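Local coordinates for protein sugar kinase MJ0406 (Methanococcus jannaschii, PDB 2C4E) that phosphorylates nucleosides, above all inosine, guanosine and cytidine, to nucleoside monophosphates, with ATP as the best phosphate donor and magnesium or manganese as cofactor, at residues 14-19 against 66-71; 47-52 against 59-64; 73-78 against 83-88. All blocks are in the same frame, centred on the assembly; numbering follows the deposited sequence.

Contact 1: 14-19 against 66-71; sequences TALDYI and GYDFKN
The Phe69 ring meets Thr14 at one corner: methyl CG2 of Thr14 comes obliquely to 3.8 Å from CE1 of Phe69, with the two side chains crossing at about a right angle. Tyr74 also packs on this ring, their planes inclined by about 40°. The contact belongs to the ribokinase fold, in which a small beta-sheet forms a lid beside the larger alpha/beta body. Strand 15-21 is one of the lid strands, and residues 66-71 form the loop that leads into helix 73-80.

Torsions bring the two groups together. Phe69 carries CG opposite its backbone N (chi1 -159°), which brings the ring to Thr14, just ahead of the strand. At Thr14 the methyl has the corresponding place, and OG1 turns off to hydrogen-bond with Ser63 OG. The hydroxyl is thus satisfied away from the ring, and it is the methyl carbon that Thr14 turns to the ring.

The second flat group is the Asp68 carboxylate. Its OD1 takes a hydrogen bond from Thr96 OG1 and its OD2 makes a salt bridge with Lys98, so both oxygens are held and the group has little freedom to turn. Against it Leu16 offers methyl CD1, a loose approach of 4.4 Å to OD2 of Asp68. Leu16 is itself fixed through its backbone, which is bonded to Pro97 and Ala99 in the lid. Asp17, next along the strand and pointing the other way, binds substrate.

The loop is tightened from within as well: the amide N of Phe69 donates to the carbonyl O of Gly66 over 3.0 Å.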
loop_
_atom_site.group_PDB
_atom_site.type_symbol
_atom_site.label_atom_id
_atom_site.label_comp_id
_atom_site.label_asym_id
_atom_site.label_seq_id
_atom_site.Cartn_x
_atom_site.Cartn_y
_atom_site.Cartn_z
ATOM N N THR A 14 -9.190 -14.597 1.479
ATOM C CA THR A 14 -9.752 -13.830 0.398
ATOM C C THR A 14 -9.189 -12.412 0.530
ATOM O O THR A 14 -9.346 -11.778 1.564
ATOM C CB THR A 14 -11.281 -13.845 0.514
ATOM O OG1 THR A 14 -11.766 -15.168 0.239
ATOM C CG2 THR A 14 -11.905 -12.966 -0.543
ATOM N N ALA A 15 -8.502 -11.937 -0.505
ATOM C CA ALA A 15 -7.748 -10.683 -0.420
ATOM C C ALA A 15 -7.787 -9.874 -1.701
ATOM O O ALA A 15 -8.050 -10.410 -2.765
ATOM C CB ALA A 15 -6.300 -10.969 -0.061
ATOM N N LEU A 16 -7.509 -8.578 -1.582
ATOM C CA LEU A 16 -7.334 -7.706 -2.740
ATOM C C LEU A 16 -5.842 -7.473 -2.942
ATOM O O LEU A 16 -5.167 -7.040 -2.017
ATOM C CB LEU A 16 -8.044 -6.377 -2.501
ATOM C CG LEU A 16 -9.552 -6.532 -2.288
ATOM C CD1 LEU A 16 -10.113 -5.344 -1.516
ATOM C CD2 LEU A 16 -10.236 -6.704 -3.637
ATOM N N ASP A 17 -5.342 -7.772 -4.142
ATOM C CA ASP A 17 -3.929 -7.648 -4.491
ATOM C C ASP A 17 -3.699 -6.367 -5.311
ATOM O O ASP A 17 -4.418 -6.097 -6.268
ATOM C CB ASP A 17 -3.472 -8.842 -5.337
ATOM C CG ASP A 17 -3.585 -10.185 -4.618
ATOM O OD1 ASP A 17 -3.670 -10.228 -3.373
ATOM O OD2 ASP A 17 -3.565 -11.262 -5.249
ATOM N N TYR A 18 -2.691 -5.590 -4.934
ATOM C CA TYR A 18 -2.386 -4.340 -5.622
ATOM C C TYR A 18 -0.945 -4.317 -6.074
ATOM O O TYR A 18 -0.036 -4.402 -5.250
ATOM C CB TYR A 18 -2.587 -3.147 -4.695
ATOM C CG TYR A 18 -3.976 -3.007 -4.143
ATOM C CD1 TYR A 18 -4.385 -3.751 -3.036
ATOM C CD2 TYR A 18 -4.883 -2.117 -4.714
ATOM C CE1 TYR A 18 -5.659 -3.617 -2.514
ATOM C CE2 TYR A 18 -6.168 -1.980 -4.197
ATOM C CZ TYR A 18 -6.544 -2.725 -3.097
ATOM O OH TYR A 18 -7.806 -2.588 -2.577
ATOM N N ILE A 19 -0.735 -4.149 -7.375
ATOM C CA ILE A 19 0.610 -4.136 -7.935
ATOM C C ILE A 19 0.974 -2.713 -8.337
ATOM O O ILE A 19 0.305 -2.088 -9.166
ATOM C CB ILE A 19 0.709 -5.147 -9.101
ATOM C CG1 ILE A 19 0.414 -6.554 -8.553
ATOM C CG2 ILE A 19 2.084 -5.111 -9.716
ATOM C CD1 ILE A 19 0.070 -7.606 -9.607
ATOM N N GLY A 66 -13.683 -7.927 5.422
ATOM C CA GLY A 66 -13.851 -6.696 6.189
ATOM C C GLY A 66 -15.078 -5.894 5.806
ATOM O O GLY A 66 -15.871 -6.311 4.964
ATOM N N TYR A 67 -15.217 -4.722 6.431
ATOM C CA TYR A 67 -16.326 -3.803 6.164
ATOM C C TYR A 67 -16.346 -3.269 4.732
ATOM O O TYR A 67 -17.386 -2.771 4.266
ATOM C CB TYR A 67 -16.320 -2.630 7.169
ATOM C CG TYR A 67 -15.055 -1.765 7.173
ATOM C CD1 TYR A 67 -14.810 -0.840 6.156
ATOM C CD2 TYR A 67 -14.113 -1.863 8.205
ATOM C CE1 TYR A 67 -13.657 -0.042 6.156
ATOM C CE2 TYR A 67 -12.958 -1.070 8.215
ATOM C CZ TYR A 67 -12.738 -0.160 7.187
ATOM O OH TYR A 67 -11.601 0.626 7.177
ATOM N N ASP A 68 -15.194 -3.340 4.052
ATOM C CA ASP A 68 -15.067 -2.891 2.661
ATOM C C ASP A 68 -15.314 -4.004 1.646
ATOM O O ASP A 68 -15.233 -3.778 0.442
ATOM C CB ASP A 68 -13.698 -2.239 2.416
ATOM C CG ASP A 68 -12.539 -3.214 2.540
ATOM O OD1 ASP A 68 -12.705 -4.259 3.203
ATOM O OD2 ASP A 68 -11.424 -3.010 2.014
ATOM N N PHE A 69 -15.584 -5.211 2.134
ATOM C CA PHE A 69 -16.027 -6.303 1.271
ATOM C C PHE A 69 -17.506 -6.136 0.949
ATOM O O PHE A 69 -17.903 -6.284 -0.199
ATOM C CB PHE A 69 -15.814 -7.649 1.958
ATOM C CG PHE A 69 -15.766 -8.815 1.009
ATOM C CD1 PHE A 69 -14.594 -9.125 0.343
ATOM C CD2 PHE A 69 -16.891 -9.608 0.791
ATOM C CE1 PHE A 69 -14.531 -10.215 -0.521
ATOM C CE2 PHE A 69 -16.837 -10.690 -0.083
ATOM C CZ PHE A 69 -15.656 -10.993 -0.736
ATOM N N LYS A 70 -18.303 -5.847 1.981
ATOM C CA LYS A 70 -19.754 -5.678 1.858
ATOM C C LYS A 70 -20.131 -4.761 0.689
ATOM O O LYS A 70 -19.752 -3.590 0.658
ATOM C CB LYS A 70 -20.348 -5.110 3.162
ATOM C CG LYS A 70 -21.099 -6.120 4.022
ATOM C CD LYS A 70 -20.881 -5.859 5.507
ATOM C CE LYS A 70 -21.766 -6.741 6.370
ATOM N NZ LYS A 70 -21.251 -6.851 7.764
ATOM N N ASN A 71 -20.861 -5.328 -0.273
ATOM C CA ASN A 71 -21.370 -4.614 -1.450
ATOM C C ASN A 71 -20.288 -4.179 -2.446
ATOM O O ASN A 71 -20.588 -3.506 -3.433
ATOM C CB ASN A 71 -22.213 -3.394 -1.047
ATOM C CG ASN A 71 -23.253 -3.712 0.021
ATOM O OD1 ASN A 71 -23.591 -2.858 0.842
ATOM N ND2 ASN A 71 -23.773 -4.935 0.003
#

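Contact 2: 47-52 against 59-64; sequences NTAVGI and SELLSC
Ser59 OG gives a short hydrogen bond of 2.7 Å to the carbonyl O of Ala49, joining the start of a strand to the helix just before it. The hydroxyl reaches the oxygen from above the carbonyl plane, 38° out of it. It can do so because OG sits between the backbone N and the carbonyl carbon of its own residue (chi1 61°), turned to the helix. Carbon packing fills in around the bond. CG2 of Ile52 lies 3.9 Å from CB of Ser59, while CB of Ala49 meets CD1 of Leu61 at 4.0 Å. Replacing Ser59 by an alanine would probably leave the Ala49 carbonyl without this donor and open a small gap beside the helix.

This is the helix-to-strand half of a beta-alpha-beta crossover, from strand 7-11 to its parallel neighbour 58-62: the helix runs antiparallel to the strand, their short axes at 168° and 7.9 Å apart at closest approach. Strand 58-62 is an edge strand of the main sheet within this chain, bonded along one side to strand 7-11, and helix 44-54 packs on it, with Ile52 reaching both strand 7-11 and helix 245-258.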
loop_
_atom_site.group_PDB
_atom_site.type_symbol
_atom_site.label_atom_id
_atom_site.label_comp_id
_atom_site.label_asym_id
_atom_site.label_seq_id
_atom_site.Cartn_x
_atom_site.Cartn_y
_atom_site.Cartn_z
ATOM N N ASN A 47 -8.718 -17.637 -4.770
ATOM C CA ASN A 47 -8.134 -18.004 -6.060
ATOM C C ASN A 47 -8.499 -19.440 -6.415
ATOM O O ASN A 47 -8.947 -19.747 -7.519
ATOM C CB ASN A 47 -6.613 -17.905 -6.013
ATOM C CG ASN A 47 -6.121 -16.464 -5.933
ATOM O OD1 ASN A 47 -6.872 -15.531 -6.200
ATOM N ND2 ASN A 47 -4.863 -16.291 -5.560
ATOM N N THR A 48 -8.297 -20.314 -5.453
ATOM C CA THR A 48 -8.569 -21.729 -5.646
ATOM C C THR A 48 -10.076 -21.955 -5.864
ATOM O O THR A 48 -10.460 -22.663 -6.776
ATOM C CB THR A 48 -8.026 -22.549 -4.463
ATOM O OG1 THR A 48 -6.620 -22.303 -4.269
ATOM C CG2 THR A 48 -8.082 -24.029 -4.765
ATOM N N ALA A 49 -10.925 -21.335 -5.041
ATOM C CA ALA A 49 -12.377 -21.493 -5.145
ATOM C C ALA A 49 -12.901 -21.033 -6.477
ATOM O O ALA A 49 -13.769 -21.677 -7.056
ATOM C CB ALA A 49 -13.098 -20.748 -4.023
ATOM N N VAL A 50 -12.391 -19.901 -6.952
ATOM C CA VAL A 50 -12.802 -19.367 -8.245
ATOM C C VAL A 50 -12.319 -20.261 -9.383
ATOM O O VAL A 50 -13.074 -20.526 -10.307
ATOM C CB VAL A 50 -12.344 -17.896 -8.425
ATOM C CG1 VAL A 50 -12.643 -17.389 -9.847
ATOM C CG2 VAL A 50 -13.035 -17.009 -7.425
ATOM N N GLY A 51 -11.078 -20.742 -9.315
ATOM C CA GLY A 51 -10.565 -21.678 -10.312
ATOM C C GLY A 51 -11.364 -22.968 -10.374
ATOM O O GLY A 51 -11.632 -23.505 -11.453
ATOM N N ILE A 52 -11.750 -23.471 -9.209
ATOM C CA ILE A 52 -12.550 -24.696 -9.118
ATOM C C ILE A 52 -13.890 -24.470 -9.800
ATOM O O ILE A 52 -14.330 -25.281 -10.616
ATOM C CB ILE A 52 -12.728 -25.117 -7.648
ATOM C CG1 ILE A 52 -11.399 -25.674 -7.109
ATOM C CG2 ILE A 52 -13.841 -26.142 -7.515
ATOM C CD1 ILE A 52 -11.334 -25.707 -5.597
ATOM N N SER A 59 -17.905 -24.743 -5.633
ATOM C CA SER A 59 -17.028 -24.451 -4.519
ATOM C C SER A 59 -17.724 -23.550 -3.522
ATOM O O SER A 59 -18.703 -22.867 -3.826
ATOM C CB SER A 59 -15.712 -23.821 -4.986
ATOM O OG SER A 59 -15.924 -22.594 -5.649
ATOM N N GLU A 60 -17.216 -23.587 -2.308
ATOM C CA GLU A 60 -17.666 -22.702 -1.259
ATOM C C GLU A 60 -16.428 -22.144 -0.591
ATOM O O GLU A 60 -15.384 -22.779 -0.578
ATOM C CB GLU A 60 -18.574 -23.430 -0.259
ATOM C CG GLU A 60 -17.955 -24.564 0.546
ATOM C CD GLU A 60 -18.932 -25.158 1.568
ATOM O OE1 GLU A 60 -20.149 -24.936 1.433
ATOM O OE2 GLU A 60 -18.486 -25.855 2.513
ATOM N N LEU A 61 -16.554 -20.957 -0.033
ATOM C CA LEU A 61 -15.432 -20.234 0.519
ATOM C C LEU A 61 -15.651 -19.919 1.984
ATOM O O LEU A 61 -16.754 -19.493 2.380
ATOM C CB LEU A 61 -15.264 -18.955 -0.298
ATOM C CG LEU A 61 -14.015 -18.078 -0.194
ATOM C CD1 LEU A 61 -12.758 -18.807 -0.570
ATOM C CD2 LEU A 61 -14.221 -16.886 -1.114
ATOM N N LEU A 62 -14.624 -20.145 2.797
ATOM C CA LEU A 62 -14.632 -19.761 4.203
ATOM C C LEU A 62 -13.430 -18.846 4.416
ATOM O O LEU A 62 -12.290 -19.304 4.380
ATOM C CB LEU A 62 -14.549 -20.982 5.126
ATOM C CG LEU A 62 -14.920 -20.712 6.590
ATOM C CD1 LEU A 62 -15.089 -22.035 7.309
ATOM C CD2 LEU A 62 -13.881 -19.846 7.303
ATOM N N SER A 63 -13.709 -17.556 4.607
ATOM C CA SER A 63 -12.698 -16.534 4.840
ATOM C C SER A 63 -13.242 -15.473 5.784
ATOM O O SER A 63 -14.455 -15.330 5.925
ATOM C CB SER A 63 -12.318 -15.816 3.536
ATOM O OG SER A 63 -11.984 -16.717 2.502
ATOM N N CYS A 64 -12.338 -14.732 6.412
ATOM C CA CYS A 64 -12.686 -13.496 7.109
ATOM C C CYS A 64 -12.456 -12.285 6.196
ATOM O O CYS A 64 -11.333 -12.032 5.748
ATOM C CB CYS A 64 -11.841 -13.332 8.373
ATOM S SG CYS A 64 -12.183 -14.541 9.666
#

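Contact 3: 73-78 against 83-88; sequences GYERYL and INISKL
From Leu78, near the end of helix 73-80, the chain turns, and residues 83-88 lead off across the helix direction. One backbone bond pins the bend: the amide N of Ile83 donates to the carbonyl O of Leu78 at 3.2 Å, nearly straight at 169°, and the CA atoms of Leu78 and Ile83 lie 5.6 Å apart. Further on, a type I beta turn from Ile85 to Leu88 redirects the chain, closed by Leu88 N donating to Ile85 O over 3.2 Å. Ahead of that turn the Asn84 side chain is fixed by its ND2, which donates to Ser86 OG at 2.7 Å with the hydroxyl close to the amide plane.

Leu78 carries most of the side-chain contact and divides its branches between two isoleucines, meeting each at a slant. CD1 of Leu78 rests 4.0 Å from CG2 of Ile85, and CD2 of Leu78 lies 4.1 Å from CD1 of Ile83. Ile85 works with both arms: its CG1 lies between the backbone N and the carbonyl carbon (chi1 55°), which carries CD1 to 4.2 Å from CG of Glu75, one turn earlier in the helix. Only the aliphatic part of Glu75 is used in this way, for its carboxylate hydrogen-bonds to Tyr90 OH and, weakly, to Asn71 N.

The result is a strip of aliphatic contacts between the helix and residues 83-88. Around it, Leu78 and Ile83 both press on Val50 of helix 44-54, and Leu78 also reaches Leu61. The Asn84 backbone bonds to Ser59 and Leu61, so the following segment runs along the edge of strand 58-62, while Tyr74 and Tyr77 carry the helix over to Tyr41 of lid strand 33-42.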
loop_
_atom_site.group_PDB
_atom_site.type_symbol
_atom_site.label_atom_id
_atom_site.label_comp_id
_atom_site.label_asym_id
_atom_site.label_seq_id
_atom_site.Cartn_x
_atom_site.Cartn_y
_atom_site.Cartn_z
ATOM N N GLY A 73 -16.768 -4.613 -5.067
ATOM C CA GLY A 73 -16.529 -5.320 -6.306
ATOM C C GLY A 73 -16.419 -6.814 -6.075
ATOM O O GLY A 73 -16.976 -7.606 -6.830
ATOM N N TYR A 74 -15.720 -7.197 -5.014
ATOM C CA TYR A 74 -15.377 -8.603 -4.808
ATOM C C TYR A 74 -16.607 -9.456 -4.484
ATOM O O TYR A 74 -16.753 -10.557 -5.014
ATOM C CB TYR A 74 -14.315 -8.738 -3.710
ATOM C CG TYR A 74 -13.345 -9.905 -3.881
ATOM C CD1 TYR A 74 -12.103 -9.889 -3.254
ATOM C CD2 TYR A 74 -13.664 -11.024 -4.668
ATOM C CE1 TYR A 74 -11.215 -10.937 -3.400
ATOM C CE2 TYR A 74 -12.780 -12.075 -4.809
ATOM C CZ TYR A 74 -11.564 -12.032 -4.173
ATOM O OH TYR A 74 -10.683 -13.059 -4.329
ATOM N N GLU A 75 -17.482 -8.952 -3.622
ATOM C CA GLU A 75 -18.668 -9.699 -3.211
ATOM C C GLU A 75 -19.618 -9.993 -4.368
ATOM O O GLU A 75 -20.079 -11.119 -4.509
ATOM C CB GLU A 75 -19.414 -8.950 -2.118
ATOM C CG GLU A 75 -20.625 -9.691 -1.579
ATOM C CD GLU A 75 -21.354 -8.888 -0.536
ATOM O OE1 GLU A 75 -22.335 -8.202 -0.891
ATOM O OE2 GLU A 75 -20.932 -8.934 0.631
ATOM N N ARG A 76 -19.926 -8.974 -5.172
ATOM C CA ARG A 76 -20.801 -9.129 -6.339
ATOM C C ARG A 76 -20.194 -10.080 -7.362
ATOM O O ARG A 76 -20.899 -10.895 -7.959
ATOM C CB ARG A 76 -21.083 -7.767 -6.984
ATOM N N TYR A 77 -18.881 -9.966 -7.544
ATOM C CA TYR A 77 -18.091 -10.830 -8.429
ATOM C C TYR A 77 -18.209 -12.309 -8.049
ATOM O O TYR A 77 -18.412 -13.165 -8.911
ATOM C CB TYR A 77 -16.634 -10.351 -8.374
ATOM C CG TYR A 77 -15.551 -11.255 -8.930
ATOM C CD1 TYR A 77 -15.189 -11.196 -10.271
ATOM C CD2 TYR A 77 -14.830 -12.104 -8.095
ATOM C CE1 TYR A 77 -14.170 -11.997 -10.775
ATOM C CE2 TYR A 77 -13.809 -12.901 -8.584
ATOM C CZ TYR A 77 -13.482 -12.845 -9.929
ATOM O OH TYR A 77 -12.463 -13.614 -10.422
ATOM N N LEU A 78 -18.104 -12.608 -6.758
ATOM C CA LEU A 78 -18.228 -13.982 -6.290
ATOM C C LEU A 78 -19.672 -14.470 -6.396
ATOM O O LEU A 78 -19.913 -15.618 -6.760
ATOM C CB LEU A 78 -17.724 -14.116 -4.848
ATOM C CG LEU A 78 -16.213 -13.964 -4.653
ATOM C CD1 LEU A 78 -15.872 -13.966 -3.162
ATOM C CD2 LEU A 78 -15.433 -15.045 -5.378
ATOM N N ILE A 83 -20.441 -18.716 -6.453
ATOM C CA ILE A 83 -19.596 -19.322 -5.442
ATOM C C ILE A 83 -20.300 -19.102 -4.103
ATOM O O ILE A 83 -20.654 -17.984 -3.769
ATOM C CB ILE A 83 -18.166 -18.748 -5.500
ATOM C CG1 ILE A 83 -17.493 -19.254 -6.790
ATOM C CG2 ILE A 83 -17.360 -19.204 -4.288
ATOM C CD1 ILE A 83 -16.159 -18.667 -7.081
ATOM N N ASN A 84 -20.527 -20.192 -3.374
ATOM C CA ASN A 84 -21.232 -20.165 -2.093
ATOM C C ASN A 84 -20.346 -19.429 -1.093
ATOM O O ASN A 84 -19.270 -19.908 -0.739
ATOM C CB ASN A 84 -21.517 -21.610 -1.648
ATOM C CG ASN A 84 -22.353 -21.717 -0.367
ATOM O OD1 ASN A 84 -23.128 -22.674 -0.206
ATOM N ND2 ASN A 84 -22.196 -20.781 0.537
ATOM N N ILE A 85 -20.787 -18.248 -0.667
ATOM C CA ILE A 85 -20.033 -17.452 0.294
ATOM C C ILE A 85 -20.834 -17.287 1.578
ATOM O O ILE A 85 -20.616 -16.342 2.328
ATOM C CB ILE A 85 -19.654 -16.090 -0.311
ATOM C CG1 ILE A 85 -20.907 -15.352 -0.832
ATOM C CG2 ILE A 85 -18.654 -16.295 -1.409
ATOM C CD1 ILE A 85 -20.700 -13.898 -1.103
ATOM N N SER A 86 -21.740 -18.237 1.812
ATOM C CA SER A 86 -22.552 -18.302 3.028
ATOM C C SER A 86 -21.729 -18.415 4.316
ATOM O O SER A 86 -22.189 -17.986 5.371
ATOM C CB SER A 86 -23.569 -19.460 2.940
ATOM O OG SER A 86 -22.991 -20.733 3.164
ATOM N N LYS A 87 -20.517 -18.965 4.226
ATOM C CA LYS A 87 -19.665 -19.157 5.406
ATOM C C LYS A 87 -18.682 -17.985 5.651
ATOM O O LYS A 87 -17.904 -18.041 6.598
ATOM C CB LYS A 87 -18.907 -20.487 5.338
ATOM C CG LYS A 87 -19.785 -21.747 5.485
ATOM C CD LYS A 87 -19.041 -23.002 5.054
ATOM C CE LYS A 87 -19.760 -24.270 5.483
ATOM N NZ LYS A 87 -21.131 -24.305 4.906
ATOM N N LEU A 88 -18.715 -16.926 4.839
ATOM C CA LEU A 88 -17.810 -15.791 5.073
ATOM C C LEU A 88 -18.160 -15.094 6.390
ATOM O O LEU A 88 -19.335 -14.918 6.716
ATOM C CB LEU A 88 -17.872 -14.757 3.946
ATOM C CG LEU A 88 -17.325 -15.089 2.561
ATOM C CD1 LEU A 88 -17.298 -13.835 1.689
ATOM C CD2 LEU A 88 -15.948 -15.738 2.616
#

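In the fold
The three contacts build one continuous block where lid meets core. Contact 2 is nested in the loop that contact 1 closes, their centres 14 Å apart, and Thr14 OG1 packs 3.3 Å from Leu61 CD2. Contact 3 lies against both: CG2 of Thr14 is 3.6 Å from CE1 of Tyr74, Leu61 N is 3.0 Å from Asn84 O, and CG2 of Val50 is 3.6 Å from CD1 of Ile83. The substrate site adjoins this block. Asp17 of contact 1 and Asn47 of contact 2 both bind substrate, Asn47 also bonding to Asp247, the inferred proton acceptor. Contact 3 stands further back, the Leu78 side chain about 9 Å from that of Asn47.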